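Local coordinates for protein 2-Keto-3-deoxy-(6-phospho-)gluconate aldolase (Thermoproteus tenax, PDB 2R91) that is an aldolase of the dihydrodipicolinate synthetase family, built on a closed eight-stranded TIM barrel and assembled from four copies of the chain, at residues D216-R219 / A220-L223; L223-L226 / L227-I230; E232-H236 / I237-A241; Y263-P267 / E268-W272. All coordinates share one frame; numbering follows the deposited sequence.

Contact 1. Residues D216-R219 / A220-L223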
loop_
_atom_site.group_PDB
_atom_site.type_symbol
_atom_site.label_atom_id
_atom_site.label_comp_id
_atom_site.label_asym_id
_atom_site.label_seq_id
_atom_site.Cartn_x
_atom_site.Cartn_y
_atom_site.Cartn_z
ATOM N N ASP A 216 -24.215 -5.239 28.006
ATOM C CA ASP A 216 -23.050 -4.803 28.769
ATOM C C ASP A 216 -21.857 -4.479 27.834
ATOM O O ASP A 216 -20.842 -5.184 27.817
ATOM C CB ASP A 216 -22.685 -5.888 29.777
ATOM C CG ASP A 216 -21.798 -5.387 30.911
ATOM O OD1 ASP A 216 -21.279 -4.248 30.856
ATOM O OD2 ASP A 216 -21.582 -6.181 31.852
ATOM N N ILE A 217 -21.971 -3.377 27.110
ATOM C CA ILE A 217 -20.967 -2.996 26.120
ATOM C C ILE A 217 -19.624 -2.667 26.765
ATOM O O ILE A 217 -18.566 -2.989 26.220
ATOM C CB ILE A 217 -21.475 -1.833 25.239
ATOM C CG1 ILE A 217 -22.741 -2.266 24.485
ATOM C CG2 ILE A 217 -20.385 -1.359 24.282
ATOM C CD1 ILE A 217 -22.514 -3.405 23.500
ATOM N N GLU A 218 -19.666 -2.065 27.949
ATOM C CA GLU A 218 -18.437 -1.738 28.665
ATOM C C GLU A 218 -17.618 -2.989 29.045
ATOM O O GLU A 218 -16.400 -2.991 28.886
ATOM C CB GLU A 218 -18.710 -0.854 29.898
ATOM C CG GLU A 218 -19.316 0.540 29.570
ATOM C CD GLU A 218 -20.771 0.461 29.087
ATOM O OE1 GLU A 218 -21.476 -0.548 29.377
ATOM O OE2 GLU A 218 -21.218 1.405 28.393
ATOM N N ARG A 219 -18.270 -4.023 29.573
ATOM C CA ARG A 219 -17.565 -5.279 29.876
ATOM C C ARG A 219 -16.985 -5.930 28.584
ATOM O O ARG A 219 -15.840 -6.412 28.561
ATOM C CB ARG A 219 -18.491 -6.281 30.597
ATOM C CG ARG A 219 -17.886 -7.684 30.700
ATOM C CD ARG A 219 -18.654 -8.599 31.666
ATOM N NE ARG A 219 -18.033 -9.923 31.781
ATOM C CZ ARG A 219 -17.042 -10.231 32.617
ATOM N NH1 ARG A 219 -16.528 -9.318 33.437
ATOM N NH2 ARG A 219 -16.547 -11.462 32.626
ATOM N N ALA A 220 -17.799 -5.981 27.543
ATOM C CA ALA A 220 -17.376 -6.540 26.234
ATOM C C ALA A 220 -16.139 -5.818 25.719
ATOM O O ALA A 220 -15.159 -6.443 25.290
ATOM C CB ALA A 220 -18.490 -6.400 25.205
ATOM N N ARG A 221 -16.195 -4.478 25.743
ATOM C CA ARG A 221 -15.070 -3.682 25.302
ATOM C C ARG A 221 -13.832 -3.891 26.170
ATOM O O ARG A 221 -12.715 -3.971 25.675
ATOM C CB ARG A 221 -15.443 -2.192 25.286
ATOM C CG ARG A 221 -14.382 -1.314 24.641
ATOM C CD ARG A 221 -14.993 0.054 24.310
ATOM N NE ARG A 221 -15.355 0.770 25.528
ATOM C CZ ARG A 221 -16.353 1.653 25.609
ATOM N NH1 ARG A 221 -17.103 1.943 24.550
ATOM N NH2 ARG A 221 -16.583 2.271 26.752
ATOM N N SER A 222 -14.021 -3.971 27.479
ATOM C CA SER A 222 -12.912 -4.232 28.370
ATOM C C SER A 222 -12.237 -5.597 28.120
ATOM O O SER A 222 -11.009 -5.698 28.124
ATOM C CB SER A 222 -13.379 -4.175 29.820
ATOM O OG SER A 222 -12.284 -4.522 30.658
ATOM N N LEU A 223 -13.048 -6.640 27.948
ATOM C CA LEU A 223 -12.532 -7.969 27.589
ATOM C C LEU A 223 -11.773 -7.904 26.255
ATOM O O LEU A 223 -10.693 -8.451 26.137
ATOM C CB LEU A 223 -13.688 -8.982 27.486
ATOM C CG LEU A 223 -14.366 -9.319 28.825
ATOM C CD1 LEU A 223 -15.529 -10.246 28.597
ATOM C CD2 LEU A 223 -13.356 -9.929 29.796
#

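Contact 2. Residues L223-L226 / L227-I230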
loop_
_atom_site.group_PDB
_atom_site.type_symbol
_atom_site.label_atom_id
_atom_site.label_comp_id
_atom_site.label_asym_id
_atom_site.label_seq_id
_atom_site.Cartn_x
_atom_site.Cartn_y
_atom_site.Cartn_z
ATOM N N LEU A 223 -13.048 -6.640 27.948
ATOM C CA LEU A 223 -12.532 -7.969 27.589
ATOM C C LEU A 223 -11.773 -7.904 26.255
ATOM O O LEU A 223 -10.693 -8.451 26.137
ATOM C CB LEU A 223 -13.688 -8.982 27.486
ATOM C CG LEU A 223 -14.366 -9.319 28.825
ATOM C CD1 LEU A 223 -15.529 -10.246 28.597
ATOM C CD2 LEU A 223 -13.356 -9.929 29.796
ATOM N N GLN A 224 -12.358 -7.237 25.267
ATOM C CA GLN A 224 -11.667 -6.999 23.988
ATOM C C GLN A 224 -10.281 -6.372 24.131
ATOM O O GLN A 224 -9.300 -6.787 23.471
ATOM C CB GLN A 224 -12.529 -6.157 23.054
ATOM C CG GLN A 224 -11.850 -5.883 21.673
ATOM C CD GLN A 224 -11.734 -7.157 20.841
ATOM O OE1 GLN A 224 -10.642 -7.713 20.650
ATOM N NE2 GLN A 224 -12.850 -7.621 20.363
ATOM N N PHE A 225 -10.173 -5.359 24.982
ATOM C CA PHE A 225 -8.901 -4.671 25.125
ATOM C C PHE A 225 -7.871 -5.586 25.793
ATOM O O PHE A 225 -6.690 -5.569 25.447
ATOM C CB PHE A 225 -9.073 -3.374 25.941
ATOM C CG PHE A 225 -9.782 -2.264 25.194
ATOM C CD1 PHE A 225 -9.813 -2.240 23.795
ATOM C CD2 PHE A 225 -10.393 -1.211 25.905
ATOM C CE1 PHE A 225 -10.481 -1.189 23.098
ATOM C CE2 PHE A 225 -11.046 -0.172 25.231
ATOM C CZ PHE A 225 -11.082 -0.154 23.829
ATOM N N LEU A 226 -8.323 -6.386 26.749
ATOM C CA LEU A 226 -7.447 -7.382 27.366
ATOM C C LEU A 226 -6.912 -8.379 26.327
ATOM O O LEU A 226 -5.731 -8.717 26.317
ATOM C CB LEU A 226 -8.219 -8.137 28.440
ATOM C CG LEU A 226 -7.353 -8.800 29.488
ATOM C CD1 LEU A 226 -6.613 -7.679 30.364
ATOM C CD2 LEU A 226 -8.208 -9.706 30.345
ATOM N N LEU A 227 -7.799 -8.857 25.468
ATOM C CA LEU A 227 -7.402 -9.725 24.342
ATOM C C LEU A 227 -6.390 -9.047 23.414
ATOM O O LEU A 227 -5.379 -9.660 23.025
ATOM C CB LEU A 227 -8.645 -10.129 23.530
ATOM C CG LEU A 227 -8.359 -10.957 22.243
ATOM C CD1 LEU A 227 -7.550 -12.235 22.579
ATOM C CD2 LEU A 227 -9.653 -11.295 21.493
ATOM N N ASP A 228 -6.653 -7.784 23.049
ATOM C CA ASP A 228 -5.720 -7.010 22.206
ATOM C C ASP A 228 -4.293 -6.970 22.778
ATOM O O ASP A 228 -3.312 -7.113 22.048
ATOM C CB ASP A 228 -6.252 -5.579 21.987
ATOM C CG ASP A 228 -7.550 -5.560 21.215
ATOM O OD1 ASP A 228 -7.823 -6.550 20.485
ATOM O OD2 ASP A 228 -8.282 -4.548 21.306
ATOM N N GLU A 229 -4.176 -6.800 24.097
ATOM C CA GLU A 229 -2.863 -6.743 24.742
ATOM C C GLU A 229 -2.141 -8.067 24.590
ATOM O O GLU A 229 -0.935 -8.111 24.399
ATOM C CB GLU A 229 -3.020 -6.490 26.233
ATOM C CG GLU A 229 -3.576 -5.110 26.575
ATOM C CD GLU A 229 -3.777 -4.912 28.095
ATOM O OE1 GLU A 229 -3.189 -5.697 28.920
ATOM O OE2 GLU A 229 -4.528 -3.963 28.444
ATOM N N ILE A 230 -2.900 -9.152 24.694
ATOM C CA ILE A 230 -2.319 -10.503 24.571
ATOM C C ILE A 230 -1.873 -10.741 23.135
ATOM O O ILE A 230 -0.751 -11.162 22.889
ATOM C CB ILE A 230 -3.340 -11.577 25.050
ATOM C CG1 ILE A 230 -3.512 -11.502 26.581
ATOM C CG2 ILE A 230 -2.873 -12.998 24.622
ATOM C CD1 ILE A 230 -4.797 -12.197 27.118
#

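Contact 3. Residues E232-H236 / I237-A241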
loop_
_atom_site.group_PDB
_atom_site.type_symbol
_atom_site.label_atom_id
_atom_site.label_comp_id
_atom_site.label_asym_id
_atom_site.label_seq_id
_atom_site.Cartn_x
_atom_site.Cartn_y
_atom_site.Cartn_z
ATOM N N GLU A 232 -1.088 -8.453 20.902
ATOM C CA GLU A 232 0.047 -7.565 20.702
ATOM C C GLU A 232 1.361 -8.181 21.180
ATOM O O GLU A 232 2.350 -8.130 20.464
ATOM C CB GLU A 232 -0.231 -6.199 21.372
ATOM C CG GLU A 232 -1.102 -5.315 20.498
ATOM C CD GLU A 232 -1.843 -4.210 21.255
ATOM O OE1 GLU A 232 -1.429 -3.846 22.377
ATOM O OE2 GLU A 232 -2.863 -3.719 20.693
ATOM N N SER A 233 1.384 -8.771 22.372
ATOM C CA SER A 233 2.617 -9.416 22.841
ATOM C C SER A 233 3.018 -10.585 21.923
ATOM O O SER A 233 4.205 -10.749 21.597
ATOM C CB SER A 233 2.485 -9.937 24.273
ATOM O OG SER A 233 2.276 -8.870 25.189
ATOM N N ALA A 234 2.026 -11.372 21.510
ATOM C CA ALA A 234 2.266 -12.555 20.665
ATOM C C ALA A 234 2.787 -12.178 19.281
ATOM O O ALA A 234 3.653 -12.828 18.737
ATOM C CB ALA A 234 0.978 -13.387 20.551
ATOM N N ARG A 235 2.253 -11.110 18.721
ATOM C CA ARG A 235 2.672 -10.653 17.401
ATOM C C ARG A 235 4.130 -10.279 17.431
ATOM O O ARG A 235 4.835 -10.375 16.437
ATOM C CB ARG A 235 1.857 -9.442 16.953
ATOM C CG ARG A 235 0.397 -9.722 16.599
ATOM C CD ARG A 235 -0.037 -8.621 15.660
ATOM N NE ARG A 235 -1.470 -8.389 15.466
ATOM C CZ ARG A 235 -2.338 -9.238 14.911
ATOM N NH1 ARG A 235 -1.984 -10.497 14.547
ATOM N NH2 ARG A 235 -3.602 -8.836 14.759
ATOM N N HIS A 236 4.579 -9.843 18.597
ATOM C CA HIS A 236 5.947 -9.414 18.743
ATOM C C HIS A 236 6.952 -10.555 18.454
ATOM O O HIS A 236 8.009 -10.310 17.869
ATOM C CB HIS A 236 6.143 -8.699 20.116
ATOM C CG HIS A 236 7.432 -7.967 20.224
ATOM N ND1 HIS A 236 8.368 -8.239 21.206
ATOM C CD2 HIS A 236 7.970 -6.994 19.444
ATOM C CE1 HIS A 236 9.427 -7.464 21.027
ATOM N NE2 HIS A 236 9.215 -6.707 19.958
ATOM N N ILE A 237 6.621 -11.806 18.812
ATOM C CA ILE A 237 7.554 -12.935 18.573
ATOM C C ILE A 237 7.228 -13.870 17.414
ATOM O O ILE A 237 7.895 -14.898 17.249
ATOM C CB ILE A 237 7.725 -13.847 19.795
ATOM C CG1 ILE A 237 6.348 -14.245 20.334
ATOM C CG2 ILE A 237 8.664 -13.238 20.844
ATOM C CD1 ILE A 237 6.447 -15.195 21.423
ATOM N N GLY A 238 6.202 -13.557 16.631
ATOM C CA GLY A 238 5.809 -14.450 15.542
ATOM C C GLY A 238 4.455 -15.039 15.906
ATOM O O GLY A 238 4.375 -16.083 16.559
ATOM N N TYR A 239 3.390 -14.371 15.475
ATOM C CA TYR A 239 2.052 -14.684 15.965
ATOM C C TYR A 239 1.673 -16.147 15.723
ATOM O O TYR A 239 1.176 -16.816 16.619
ATOM C CB TYR A 239 0.997 -13.774 15.331
ATOM C CG TYR A 239 -0.329 -14.008 16.006
ATOM C CD1 TYR A 239 -0.528 -13.576 17.307
ATOM C CD2 TYR A 239 -1.361 -14.719 15.366
ATOM C CE1 TYR A 239 -1.715 -13.814 17.977
ATOM C CE2 TYR A 239 -2.568 -14.954 16.018
ATOM C CZ TYR A 239 -2.730 -14.494 17.330
ATOM O OH TYR A 239 -3.887 -14.721 18.009
ATOM N N ALA A 240 1.910 -16.632 14.507
ATOM C CA ALA A 240 1.406 -17.980 14.098
ATOM C C ALA A 240 1.998 -19.076 14.976
ATOM O O ALA A 240 1.279 -19.964 15.457
ATOM C CB ALA A 240 1.709 -18.230 12.599
ATOM N N ALA A 241 3.295 -18.974 15.267
ATOM C CA ALA A 241 3.930 -19.882 16.249
ATOM C C ALA A 241 3.487 -19.643 17.697
ATOM O O ALA A 241 3.340 -20.586 18.499
ATOM C CB ALA A 241 5.452 -19.813 16.138
HETATM O O HOH W 1 3.880 -11.786 14.352
#

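Contact 4. Residues Y263-P267 / E268-W272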
loop_
_atom_site.group_PDB
_atom_site.type_symbol
_atom_site.label_atom_id
_atom_site.label_comp_id
_atom_site.label_asym_id
_atom_site.label_seq_id
_atom_site.Cartn_x
_atom_site.Cartn_y
_atom_site.Cartn_z
ATOM N N TYR A 263 8.478 -21.905 11.977
ATOM C CA TYR A 263 9.183 -22.684 12.998
ATOM C C TYR A 263 8.577 -22.470 14.375
ATOM O O TYR A 263 8.159 -21.358 14.694
ATOM C CB TYR A 263 10.674 -22.330 13.043
ATOM C CG TYR A 263 11.340 -22.576 11.716
ATOM C CD1 TYR A 263 11.783 -23.874 11.364
ATOM C CD2 TYR A 263 11.507 -21.546 10.802
ATOM C CE1 TYR A 263 12.373 -24.122 10.137
ATOM C CE2 TYR A 263 12.114 -21.795 9.563
ATOM C CZ TYR A 263 12.538 -23.096 9.258
ATOM O OH TYR A 263 13.109 -23.343 8.048
ATOM N N PRO A 264 8.510 -23.547 15.191
ATOM C CA PRO A 264 8.104 -23.460 16.579
ATOM C C PRO A 264 8.906 -22.380 17.315
ATOM O O PRO A 264 10.068 -22.100 16.947
ATOM C CB PRO A 264 8.468 -24.850 17.126
ATOM C CG PRO A 264 8.324 -25.749 15.949
ATOM C CD PRO A 264 8.850 -24.938 14.806
ATOM N N LEU A 265 8.281 -21.770 18.318
ATOM C CA LEU A 265 8.978 -20.837 19.213
ATOM C C LEU A 265 10.063 -21.594 19.933
ATOM O O LEU A 265 9.885 -22.773 20.297
ATOM C CB LEU A 265 8.039 -20.281 20.288
ATOM C CG LEU A 265 6.886 -19.360 19.870
ATOM C CD1 LEU A 265 6.237 -18.737 21.118
ATOM C CD2 LEU A 265 7.363 -18.271 18.878
ATOM N N ASP A 266 11.177 -20.913 20.160
ATOM C CA ASP A 266 12.266 -21.501 20.907
ATOM C C ASP A 266 12.035 -21.304 22.412
ATOM O O ASP A 266 11.079 -20.653 22.819
ATOM C CB ASP A 266 13.656 -21.050 20.381
ATOM C CG ASP A 266 13.973 -19.571 20.613
ATOM O OD1 ASP A 266 13.484 -18.972 21.588
ATOM O OD2 ASP A 266 14.750 -19.004 19.807
ATOM N N PRO A 267 12.868 -21.933 23.246
ATOM C CA PRO A 267 12.624 -21.836 24.688
ATOM C C PRO A 267 12.630 -20.410 25.214
ATOM O O PRO A 267 11.821 -20.077 26.078
ATOM C CB PRO A 267 13.783 -22.624 25.280
ATOM C CG PRO A 267 14.107 -23.628 24.193
ATOM C CD PRO A 267 14.019 -22.792 22.947
ATOM N N GLU A 268 13.521 -19.585 24.688
ATOM C CA GLU A 268 13.647 -18.209 25.170
ATOM C C GLU A 268 12.401 -17.397 24.786
ATOM O O GLU A 268 11.934 -16.578 25.566
ATOM C CB GLU A 268 14.903 -17.539 24.599
ATOM C CG GLU A 268 16.278 -18.130 25.077
ATOM C CD GLU A 268 16.683 -19.505 24.454
ATOM O OE1 GLU A 268 16.211 -19.887 23.337
ATOM O OE2 GLU A 268 17.510 -20.203 25.112
ATOM N N GLU A 269 11.874 -17.626 23.579
ATOM C CA GLU A 269 10.665 -16.928 23.126
ATOM C C GLU A 269 9.461 -17.350 23.959
ATOM O O GLU A 269 8.633 -16.530 24.325
ATOM C CB GLU A 269 10.395 -17.221 21.643
ATOM C CG GLU A 269 11.288 -16.474 20.682
ATOM C CD GLU A 269 11.352 -17.102 19.291
ATOM O OE1 GLU A 269 11.079 -18.318 19.148
ATOM O OE2 GLU A 269 11.712 -16.389 18.351
ATOM N N LYS A 270 9.330 -18.650 24.216
ATOM C CA LYS A 270 8.259 -19.155 25.071
ATOM C C LYS A 270 8.302 -18.541 26.471
ATOM O O LYS A 270 7.273 -18.139 27.003
ATOM C CB LYS A 270 8.331 -20.680 25.187
ATOM C CG LYS A 270 7.905 -21.410 23.925
ATOM C CD LYS A 270 8.115 -22.913 24.128
ATOM C CE LYS A 270 7.800 -23.703 22.890
ATOM N NZ LYS A 270 7.949 -25.170 23.228
ATOM N N ALA A 271 9.485 -18.472 27.073
ATOM C CA ALA A 271 9.585 -17.886 28.421
ATOM C C ALA A 271 9.176 -16.402 28.406
ATOM O O ALA A 271 8.449 -15.933 29.286
ATOM C CB ALA A 271 11.030 -18.071 28.974
ATOM N N TRP A 272 9.632 -15.675 27.396
ATOM C CA TRP A 272 9.303 -14.249 27.267
ATOM C C TRP A 272 7.787 -14.062 27.127
ATOM O O TRP A 272 7.168 -13.184 27.748
ATOM C CB TRP A 272 10.057 -13.616 26.083
ATOM C CG TRP A 272 9.721 -12.150 25.920
ATOM C CD1 TRP A 272 10.376 -11.090 26.509
ATOM C CD2 TRP A 272 8.605 -11.578 25.201
ATOM N NE1 TRP A 272 9.760 -9.911 26.164
ATOM C CE2 TRP A 272 8.674 -10.167 25.377
ATOM C CE3 TRP A 272 7.584 -12.112 24.393
ATOM C CZ2 TRP A 272 7.763 -9.286 24.784
ATOM C CZ3 TRP A 272 6.662 -11.252 23.825
ATOM C CH2 TRP A 272 6.754 -9.842 24.018
#

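Contact 1. Residues D216-R219 / A220-L223
R219 and L223, one turn apart on helix 217-237, meet at a slant: the isobutyl group of the leucine comes over one face of the guanidinium, with its CD1 4.1 Å from R219 NE. The arginine chain runs out fully extended from CG to NE, and with CG opposite the backbone N (chi1 169°) it passes obliquely across L223 CD1. The leucine also bends over the backbone, its CG lying 3.3 Å from R219 O, the same carbonyl that takes the N-H of L223. On another side of the helix R221 reaches back toward E218. Its chain folds at chi3 (66°), which brings NH2 to 4.3 Å from E218 CG, an oblique and loose approach in which the charged atoms do not touch. Weak hydrogen bonds from R221 NH1 instead go to the backbone carbonyls of V188 and R189 of the second subunit. The buried A220 faces helix 202-213 and F183 of helix 182-187. Along the backbone, bonds run from A220 N to D216 O, R221 N to I217 O, S222 N to E218 O and L223 N to R219 O. D216 closes the end: its OD1 accepts from R219 N at 3.3 Å, met from above the carboxylate plane. The arrangement is an aspartate N-cap followed by the first turns of an alpha-helix, here one that packs outside the barrel against helix 202-213.

Contact 2. Residues L223-L226 / L227-I230
F225 and D228 meet at the ring edge, where D228 OD2 lies in the plane of the phenyl ring, 3.7 Å from F225 CD1. The carboxylate plane is turned 50° from the ring. With CG beside its own backbone N (chi1 -64°), D228 folds back along the helix, and its CG comes to 3.1 Å from Q224 O. The same carbonyl receives the D228 N-H at 2.9 Å. The side chains of Q224 and D228 cross at a slant, their flat end groups only 21° apart. E229 likewise lies back over the preceding turn, with CG 3.3 Å from F225 O, while I230 rests its CG1 3.6 Å from L226 O. Further bonds from L227 N to L223 O, E229 N to F225 O and I230 N to L226 O hold these side chains in helical order. Farther out, R167 of the second subunit packs on F225, D228 and E229. L227 turns instead to L204 and L205 of helix 202-213, and I230 to L246 and F250 of helix 239-251. This is the middle of a long alpha-helix, with one side at a subunit interface and L223, L227 and I230 packed against neighbouring helices and loops of its own chain.

Contact 3. Residues E232-H236 / I237-A241
Apolar contact joins A234 to Y239, the methyl CB lying 3.6 Å from CD1 of the ring and approaching it obliquely. The tyrosine CG stands opposite its backbone N (chi1 -172°), which directs the ring back to the last turn of helix 217-237. Over one ring face comes R235 NH1, 4.1 Å from Y239 CG and offset toward the rim. The guanidinium is tilted 58° from the ring, and with R235 CZ 5.4 Å from the ring centroid the cation-pi attraction is weak at most. Among the hydrogen bonds, I237 N turns to A234 O at 3.1 Å from well above the carbonyl plane, as the chain tightens at the helix end, and G238 N makes a weak bond to R235 O. G238, with positive phi (112°), ends this helix and is also N-cap of helix 239-251, making a tight helix-to-helix corner on the outside of the TIM barrel. A water bridges the corner, donating to R235 O at 2.7 Å and accepting from Y239 N at 2.9 Å. The Y239 hydroxyl is hydrogen-bonded to Y200 OH and S196 OG. Beside the corner the H236 ring meets that of W272.

Contact 4. Residues Y263-P267 / E268-W272
A capping box starts helix 267-276: D266 and E269 exchange bonds between side chain and backbone in both directions. D266 OD1 accepts from E269 N at 2.9 Å, met nearly along its C-O axis. In return D266 N donates to E269 OE1 at 2.8 Å, an almost straight bond (169°) that reaches the carboxylate on its anti side. The aspartate CG sits between its backbone N and carbonyl carbon (chi1 68°), turning OD1 toward E269 N. The two carboxylates stack, their planes 25° apart, and D266 OD1 lies 3.5 Å from E269 OE1. E268 adds a third, crossing the aspartate at about a right angle with OE1 3.4 Å from D266 OD1. This gathering of negative charge is probably eased by the helix N-terminus and by R108 of the third subunit, which forms a salt bridge with E269. Next to the box L265 brings CD2 to 3.7 Å from E269 OE1, while its CB rests 3.8 Å from K270 CG. The extended lysine chain carries CE on to 3.5 Å from L265 O. Backbone bonds from K270 N to D266 O and from A271 N to P267 O begin the regular helix. L265 and K270 lean on E245 of helix 239-251; L265 also packs on A241 of that helix and on I237 at the end of helix 217-237, and W272 also touches I237.

Contacts 1, 2 and 3 follow one another along helix 217-237, from its N-cap to the corner where it gives way to helix 239-251. Contacts 1 and 2 share L223, with centres 11 Å apart, and both touch the second subunit. From contact 2 to contact 3 the centres are 14 Å apart. Contact 4, which starts helix 267-276, lies beside contact 3 at 10 Å between centres: I237 CD1 is 3.6 Å from L265 CD1, and H236 ND1 is 3.6 Å from W272 CH2. Both of these contacts also touch the third subunit. Contacts 1 and 4 are the farthest apart, at 32 Å between centres.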